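Local coordinates for protein peptidase S15/CocE/NonD (Thaumarchaeota archaeon SCGC AB-539-E09, PDB 4PF1) that probably acts as a serine aminopeptidase of the S15 family, cleaving residues from the amino ends of peptides with an alpha/beta-hydrolase catalytic domain, at residues V182-M187 with L288-L293; Y229-A234 with T443-A448; Q423-Y428 with R609-A614. All blocks are in the same frame, centred on the assembly; numbering follows the deposited sequence.

Contact 1: residues V182-M187 with L288-L293; sequences VPFASM and LIVGGL
With CG placed anti to its own carbonyl carbon (chi1 -68°), F184 lays its ring beside V290, while V290 swings CG1 anti to the backbone N (chi1 -163°) and keeps CG2 on the side of the ring face. The two side chains run alongside each other: F184 CD2 lies 3.6 Å from V290 CB, and V290 CG2 sits over the ring, 4.2 Å from its centroid and shifted toward the rim, a CH-pi contact. The same methyl also meets V182 CG1 at 3.7 Å, so V290 packs against both V182 and F184 of the adjacent strand. V182 and L288 lie side by side with a looser contact, CG1 of V182 to CD2 of L288 at 4.1 Å.

These are neighbouring parallel strands, 178-184 and 287-292, in the mixed central sheet of the alpha/beta-hydrolase fold; their short axes differ by 16°. V290 N donates to P183 O at 3.1 Å, and A185 N donates to V290 O at 2.9 Å. Both backbone groups of V290 are therefore engaged on this side, one residue before and one after F184. P183 has no N-H to give, and its CD packs 3.3 Å from L288 O instead. F351 of helix 347-365 covers F184, L288 and V290 together, whereas P183 faces T167 and L168 of helix 162-169. Past the strand end, A185 touches D295, which with S161 and H328 probably forms the Ser-His-Asp triad expected of a serine peptidase of this fold.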
# COMPACT_ATOMS: atom_id res chain seq x y z
N VAL A 182 18.69 -31.86 8.92
CA VAL A 182 18.48 -30.83 7.90
C VAL A 182 18.89 -29.45 8.50
O VAL A 182 18.01 -28.68 8.94
CB VAL A 182 17.04 -30.82 7.29
CG1 VAL A 182 16.94 -29.81 6.14
CG2 VAL A 182 16.63 -32.21 6.81
N PRO A 183 20.20 -29.12 8.57
CA PRO A 183 20.59 -27.82 9.12
C PRO A 183 20.44 -26.68 8.08
O PRO A 183 21.07 -26.71 7.02
CB PRO A 183 22.05 -28.03 9.55
CG PRO A 183 22.55 -29.14 8.69
CD PRO A 183 21.38 -29.91 8.13
N PHE A 184 19.56 -25.71 8.38
CA PHE A 184 19.33 -24.52 7.54
C PHE A 184 20.19 -23.37 8.03
O PHE A 184 20.32 -23.18 9.24
CB PHE A 184 17.86 -24.08 7.59
CG PHE A 184 16.82 -24.97 6.96
CD1 PHE A 184 16.24 -26.01 7.69
CD2 PHE A 184 16.30 -24.67 5.71
CE1 PHE A 184 15.21 -26.78 7.13
CE2 PHE A 184 15.28 -25.46 5.15
CZ PHE A 184 14.74 -26.50 5.87
N ALA A 185 20.76 -22.59 7.09
CA ALA A 185 21.53 -21.36 7.37
C ALA A 185 22.20 -21.36 8.76
O ALA A 185 22.02 -20.42 9.54
CB ALA A 185 20.60 -20.16 7.25
N SER A 186 22.96 -22.43 9.07
CA SER A 186 23.56 -22.66 10.38
C SER A 186 24.65 -21.67 10.77
O SER A 186 25.36 -21.14 9.91
CB SER A 186 24.14 -24.07 10.45
OG SER A 186 23.13 -25.05 10.27
N MET A 187 24.79 -21.45 12.10
CA MET A 187 25.87 -20.66 12.68
C MET A 187 27.10 -21.57 12.70
O MET A 187 27.08 -22.60 13.39
CB MET A 187 25.49 -20.17 14.10
CG MET A 187 24.30 -19.23 14.13
SD MET A 187 23.76 -18.79 15.81
CE MET A 187 25.11 -17.80 16.32
N LEU A 288 21.42 -32.85 5.04
CA LEU A 288 20.90 -32.03 3.96
C LEU A 288 21.18 -30.56 4.31
O LEU A 288 20.39 -29.93 5.03
CB LEU A 288 19.39 -32.30 3.73
CG LEU A 288 18.70 -31.59 2.54
CD1 LEU A 288 19.28 -32.05 1.20
CD2 LEU A 288 17.20 -31.84 2.56
N ILE A 289 22.35 -30.06 3.89
CA ILE A 289 22.77 -28.69 4.19
C ILE A 289 22.01 -27.72 3.28
O ILE A 289 22.10 -27.82 2.06
CB ILE A 289 24.31 -28.50 4.09
CG1 ILE A 289 25.07 -29.64 4.83
CG2 ILE A 289 24.73 -27.12 4.61
CD1 ILE A 289 26.52 -29.83 4.41
N VAL A 290 21.25 -26.80 3.89
CA VAL A 290 20.42 -25.84 3.16
C VAL A 290 20.94 -24.43 3.38
O VAL A 290 20.85 -23.89 4.49
CB VAL A 290 18.92 -25.96 3.54
CG1 VAL A 290 18.04 -25.28 2.51
CG2 VAL A 290 18.51 -27.42 3.73
N GLY A 291 21.50 -23.85 2.33
CA GLY A 291 22.04 -22.49 2.35
C GLY A 291 21.30 -21.54 1.43
O GLY A 291 20.63 -21.98 0.48
N GLY A 292 21.42 -20.25 1.71
CA GLY A 292 20.80 -19.19 0.93
C GLY A 292 21.82 -18.26 0.31
O GLY A 292 22.76 -17.83 0.99
N LEU A 293 21.62 -17.92 -0.97
CA LEU A 293 22.50 -17.01 -1.73
C LEU A 293 22.52 -15.59 -1.15
O LEU A 293 23.53 -14.90 -1.26
CB LEU A 293 22.06 -16.94 -3.21
CG LEU A 293 22.41 -18.15 -4.11
CD1 LEU A 293 21.66 -18.07 -5.43
CD2 LEU A 293 23.92 -18.22 -4.38

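Contact 2: residues Y229-A234 with T443-A448; sequences YDTYDA and TIPSYA
D230 and T443 meet through a short bond: T443 N donates to D230 OD1 at 2.7 Å. In return T231 N gives a nearly straight bond (173°) to T443 O at 2.7 Å, so both backbone polar groups of T443 are held by consecutive residues. The hydroxyls T231 OG1 and T443 OG1 lie 2.7 Å apart and share a hydrogen bond; each stands between its backbone N and carbonyl carbon (chi1 60° and 62°), which turns the two oxygens toward one another. Beside this polar cluster, I444 CG2 rests over one face of the Y229 ring, 3.8 Å from its centroid, and T231 CG2 touches P445 CD at 3.8 Å.

D230 occupies the N-cap position of helix 231-238, joining the start of that helix to a loop of the C-terminal region. Further out, R441 forms salt bridges with D230 OD2 and D233, E205 bonds T231 OG1, and E450 bonds Y229 OH. P519 of the second subunit packs on Y229. Replacing D230 with an alanine is likely to leave T443 N without its acceptor and to cost R441 a carboxylate partner. Since one D230 oxygen takes the loop N-H and the other the arginine, the carboxylate's rotation is fixed from two sides, and its negative charge is likely to be stabilised both by R441 and by the helix start.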
# COMPACT_ATOMS: atom_id res chain seq x y z
N TYR A 229 15.85 6.76 16.61
CA TYR A 229 15.24 5.91 15.58
C TYR A 229 16.30 5.46 14.57
O TYR A 229 16.40 4.26 14.28
CB TYR A 229 14.08 6.67 14.88
CG TYR A 229 13.32 5.83 13.87
CD1 TYR A 229 12.44 4.83 14.29
CD2 TYR A 229 13.47 6.04 12.51
CE1 TYR A 229 11.74 4.06 13.37
CE2 TYR A 229 12.77 5.27 11.57
CZ TYR A 229 11.90 4.29 12.01
OH TYR A 229 11.22 3.53 11.09
N ASP A 230 17.11 6.40 14.06
CA ASP A 230 18.18 6.11 13.11
C ASP A 230 19.41 5.56 13.86
O ASP A 230 20.03 6.29 14.64
CB ASP A 230 18.54 7.38 12.31
CG ASP A 230 19.54 7.19 11.18
OD1 ASP A 230 19.66 6.05 10.68
OD2 ASP A 230 20.16 8.19 10.77
N THR A 231 19.74 4.27 13.64
CA THR A 231 20.86 3.59 14.32
C THR A 231 22.21 4.15 13.88
O THR A 231 23.15 4.17 14.68
CB THR A 231 20.79 2.07 14.13
OG1 THR A 231 20.86 1.75 12.74
CG2 THR A 231 19.53 1.46 14.75
N TYR A 232 22.32 4.61 12.61
CA TYR A 232 23.53 5.23 12.05
C TYR A 232 24.01 6.35 12.98
O TYR A 232 25.17 6.36 13.39
CB TYR A 232 23.25 5.76 10.64
CG TYR A 232 24.44 6.43 9.97
CD1 TYR A 232 24.78 7.74 10.26
CD2 TYR A 232 25.18 5.76 9.00
CE1 TYR A 232 25.86 8.36 9.64
CE2 TYR A 232 26.25 6.37 8.36
CZ TYR A 232 26.60 7.68 8.69
OH TYR A 232 27.65 8.30 8.07
N ASP A 233 23.09 7.26 13.35
CA ASP A 233 23.33 8.38 14.24
C ASP A 233 23.76 7.90 15.64
O ASP A 233 24.76 8.39 16.17
CB ASP A 233 22.07 9.25 14.34
CG ASP A 233 22.31 10.69 13.97
OD1 ASP A 233 22.81 11.44 14.83
OD2 ASP A 233 21.99 11.06 12.83
N ALA A 234 23.02 6.93 16.20
CA ALA A 234 23.26 6.37 17.54
C ALA A 234 24.66 5.76 17.70
O ALA A 234 25.37 6.11 18.63
CB ALA A 234 22.20 5.33 17.88
N THR A 443 18.65 4.01 9.17
CA THR A 443 18.95 2.59 9.41
C THR A 443 18.30 2.19 10.73
O THR A 443 18.44 2.90 11.73
CB THR A 443 20.46 2.30 9.37
OG1 THR A 443 21.11 3.03 10.41
CG2 THR A 443 21.09 2.60 8.01
N ILE A 444 17.53 1.09 10.71
CA ILE A 444 16.80 0.63 11.90
C ILE A 444 17.21 -0.81 12.26
O ILE A 444 17.76 -1.52 11.41
CB ILE A 444 15.26 0.77 11.69
CG1 ILE A 444 14.76 -0.06 10.48
CG2 ILE A 444 14.85 2.25 11.57
CD1 ILE A 444 13.24 -0.18 10.35
N PRO A 445 16.97 -1.28 13.52
CA PRO A 445 17.36 -2.65 13.87
C PRO A 445 16.57 -3.71 13.10
O PRO A 445 15.46 -3.45 12.62
CB PRO A 445 17.07 -2.73 15.38
CG PRO A 445 16.94 -1.32 15.84
CD PRO A 445 16.35 -0.60 14.68
N SER A 446 17.16 -4.92 12.99
CA SER A 446 16.62 -6.07 12.27
C SER A 446 15.27 -6.56 12.82
O SER A 446 14.45 -7.08 12.06
CB SER A 446 17.62 -7.23 12.31
OG SER A 446 17.87 -7.65 13.64
N TYR A 447 15.05 -6.42 14.14
CA TYR A 447 13.83 -6.87 14.82
C TYR A 447 12.67 -5.86 14.70
O TYR A 447 11.53 -6.24 14.96
CB TYR A 447 14.10 -7.19 16.30
CG TYR A 447 14.85 -6.11 17.04
CD1 TYR A 447 14.20 -4.98 17.54
CD2 TYR A 447 16.22 -6.24 17.30
CE1 TYR A 447 14.89 -3.99 18.22
CE2 TYR A 447 16.92 -5.26 18.00
CZ TYR A 447 16.25 -4.13 18.46
OH TYR A 447 16.94 -3.15 19.13
N ALA A 448 12.96 -4.58 14.32
CA ALA A 448 11.94 -3.53 14.17
C ALA A 448 10.77 -4.01 13.28
O ALA A 448 10.99 -4.79 12.35
CB ALA A 448 12.55 -2.27 13.59

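Contact 3: residues Q423-Y428 with R609-A614; sequences QAFDEY and RVWRTA
F425 and W611 are paired across two antiparallel strands near the surface of the C-terminal beta domain, where strand 425-430 runs against the long strand 606-625. The short axes lie at 170°, and D426 and V610 form the hydrogen-bonded pair: D426 N to V610 O and V610 N to D426 O both measure 2.9 Å. F425 with W611 and E427 with R609 are the flanking non-hydrogen-bonded pairs, their side chains on one face.

On that face the F425 ring serves two neighbours. The R609 guanidinium lies flat on it, planes 17° apart and centres 4.4 Å apart, in a cation-pi stack. The W611 ring is oblique to F425, with CZ2 3.6 Å from F425 CD2, while F425 CB sits over its five-membered ring. R609, extended from CG to NE (chi2 173°), carries its guanidinium alongside E427; NE at 2.7 Å and NH2 both grip E427 OE2 in nearly the same plane as the carboxylate, NE using the anti lone pair. This holds the guanidinium flat over the ring.

On the D426 and V610 face, R612 grips D426 side-on, NE to OD2 at 2.7 Å and NH2 to OD1 at 3.0 Å. Both donors come from above the carboxylate plane, although the oxygens lie near the guanidinium plane. Here D426 OD2 also accepts from W473 NE1, and strand 471-474 packs against D426 and V610 through L471; on the other side of strand 606-625, strand 489-496 bonds R609 and W611 through S495 and F493.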
# COMPACT_ATOMS: atom_id res chain seq x y z
N GLN A 423 52.42 3.00 -14.06
CA GLN A 423 51.76 3.34 -12.80
C GLN A 423 50.29 3.69 -13.05
O GLN A 423 49.99 4.52 -13.91
CB GLN A 423 52.48 4.49 -12.09
CG GLN A 423 51.94 4.78 -10.69
CD GLN A 423 52.58 6.00 -10.08
OE1 GLN A 423 53.62 5.92 -9.42
NE2 GLN A 423 51.95 7.15 -10.28
N ALA A 424 49.39 3.01 -12.33
CA ALA A 424 47.95 3.19 -12.46
C ALA A 424 47.24 2.74 -11.19
O ALA A 424 47.54 1.68 -10.63
CB ALA A 424 47.41 2.41 -13.66
N PHE A 425 46.30 3.58 -10.72
CA PHE A 425 45.49 3.33 -9.54
C PHE A 425 44.29 4.26 -9.53
O PHE A 425 44.29 5.28 -10.21
CB PHE A 425 46.32 3.52 -8.23
CG PHE A 425 47.05 4.84 -8.11
CD1 PHE A 425 46.41 5.98 -7.64
CD2 PHE A 425 48.41 4.92 -8.41
CE1 PHE A 425 47.09 7.19 -7.53
CE2 PHE A 425 49.09 6.14 -8.29
CZ PHE A 425 48.43 7.26 -7.85
N ASP A 426 43.28 3.91 -8.74
CA ASP A 426 42.11 4.76 -8.51
C ASP A 426 42.17 5.23 -7.07
O ASP A 426 42.41 4.42 -6.17
CB ASP A 426 40.81 4.02 -8.82
CG ASP A 426 40.73 3.58 -10.27
OD1 ASP A 426 40.61 4.45 -11.15
OD2 ASP A 426 40.83 2.36 -10.51
N GLU A 427 42.02 6.54 -6.85
CA GLU A 427 42.17 7.14 -5.53
C GLU A 427 40.87 7.71 -4.97
O GLU A 427 40.04 8.23 -5.71
CB GLU A 427 43.23 8.25 -5.60
CG GLU A 427 43.76 8.72 -4.26
CD GLU A 427 44.77 9.84 -4.37
OE1 GLU A 427 44.34 11.01 -4.53
OE2 GLU A 427 45.98 9.56 -4.31
N TYR A 428 40.71 7.62 -3.63
CA TYR A 428 39.60 8.20 -2.87
C TYR A 428 40.01 8.41 -1.42
O TYR A 428 40.95 7.77 -0.94
CB TYR A 428 38.32 7.35 -2.97
CG TYR A 428 38.32 6.06 -2.18
CD1 TYR A 428 38.93 4.92 -2.68
CD2 TYR A 428 37.63 5.96 -0.97
CE1 TYR A 428 38.86 3.70 -2.00
CE2 TYR A 428 37.59 4.76 -0.27
CZ TYR A 428 38.20 3.63 -0.78
OH TYR A 428 38.16 2.44 -0.10
N ARG A 609 44.02 3.90 -2.22
CA ARG A 609 44.35 3.68 -3.63
C ARG A 609 44.22 2.22 -4.00
O ARG A 609 44.89 1.38 -3.42
CB ARG A 609 45.79 4.15 -3.92
CG ARG A 609 45.98 5.65 -3.96
CD ARG A 609 47.45 5.99 -4.08
NE ARG A 609 47.68 7.43 -4.10
CZ ARG A 609 48.89 7.99 -4.16
NH1 ARG A 609 49.98 7.23 -4.23
NH2 ARG A 609 49.01 9.31 -4.17
N VAL A 610 43.36 1.93 -5.00
CA VAL A 610 43.21 0.58 -5.53
C VAL A 610 44.06 0.51 -6.81
O VAL A 610 43.72 1.15 -7.82
CB VAL A 610 41.73 0.17 -5.74
CG1 VAL A 610 41.62 -1.11 -6.57
CG2 VAL A 610 41.02 0.00 -4.39
N TRP A 611 45.19 -0.20 -6.74
CA TRP A 611 46.17 -0.29 -7.83
C TRP A 611 45.76 -1.31 -8.90
O TRP A 611 45.17 -2.34 -8.59
CB TRP A 611 47.56 -0.61 -7.26
CG TRP A 611 48.19 0.56 -6.56
CD1 TRP A 611 47.80 1.12 -5.37
CD2 TRP A 611 49.31 1.33 -7.01
NE1 TRP A 611 48.60 2.19 -5.06
CE2 TRP A 611 49.54 2.34 -6.05
CE3 TRP A 611 50.16 1.25 -8.13
CZ2 TRP A 611 50.60 3.25 -6.17
CZ3 TRP A 611 51.20 2.16 -8.25
CH2 TRP A 611 51.40 3.16 -7.28
N ARG A 612 46.10 -1.00 -10.16
CA ARG A 612 45.75 -1.82 -11.33
C ARG A 612 46.89 -1.77 -12.36
O ARG A 612 46.79 -1.06 -13.37
CB ARG A 612 44.41 -1.37 -11.94
CG ARG A 612 44.17 0.14 -11.85
CD ARG A 612 42.95 0.56 -12.64
NE ARG A 612 42.68 1.99 -12.48
CZ ARG A 612 43.16 2.93 -13.27
NH1 ARG A 612 43.95 2.62 -14.29
NH2 ARG A 612 42.86 4.21 -13.06
N THR A 613 47.99 -2.47 -12.07
CA THR A 613 49.19 -2.52 -12.91
C THR A 613 49.59 -3.98 -13.15
O THR A 613 49.02 -4.87 -12.52
CB THR A 613 50.35 -1.74 -12.26
OG1 THR A 613 50.73 -2.38 -11.04
CG2 THR A 613 50.01 -0.28 -11.99
N ALA A 614 50.58 -4.23 -14.03
CA ALA A 614 51.09 -5.58 -14.30
C ALA A 614 51.59 -6.24 -12.99
O ALA A 614 51.30 -7.41 -12.75
CB ALA A 614 52.22 -5.52 -15.32

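In the fold
Contact 1 is core: every touching residue is buried, and it joins parallel strands of the central sheet. Contact 3 joins strands too, but antiparallel ones at the surface of the C-terminal domain, its centre about 39 Å from that of contact 1. Contact 2 lies between in burial and pairs no strands; it links a helix start in the S15 peptidase region to a loop in the C-terminal region, and it alone has a second subunit packed beside it. The chemistry follows: aliphatic and aromatic packing with backbone bonds in contact 1, carboxylate-to-backbone and hydroxyl bonds at a helix N-cap in contact 2, and arginine salt bridges with an aromatic cluster in contact 3. None of the three touches another.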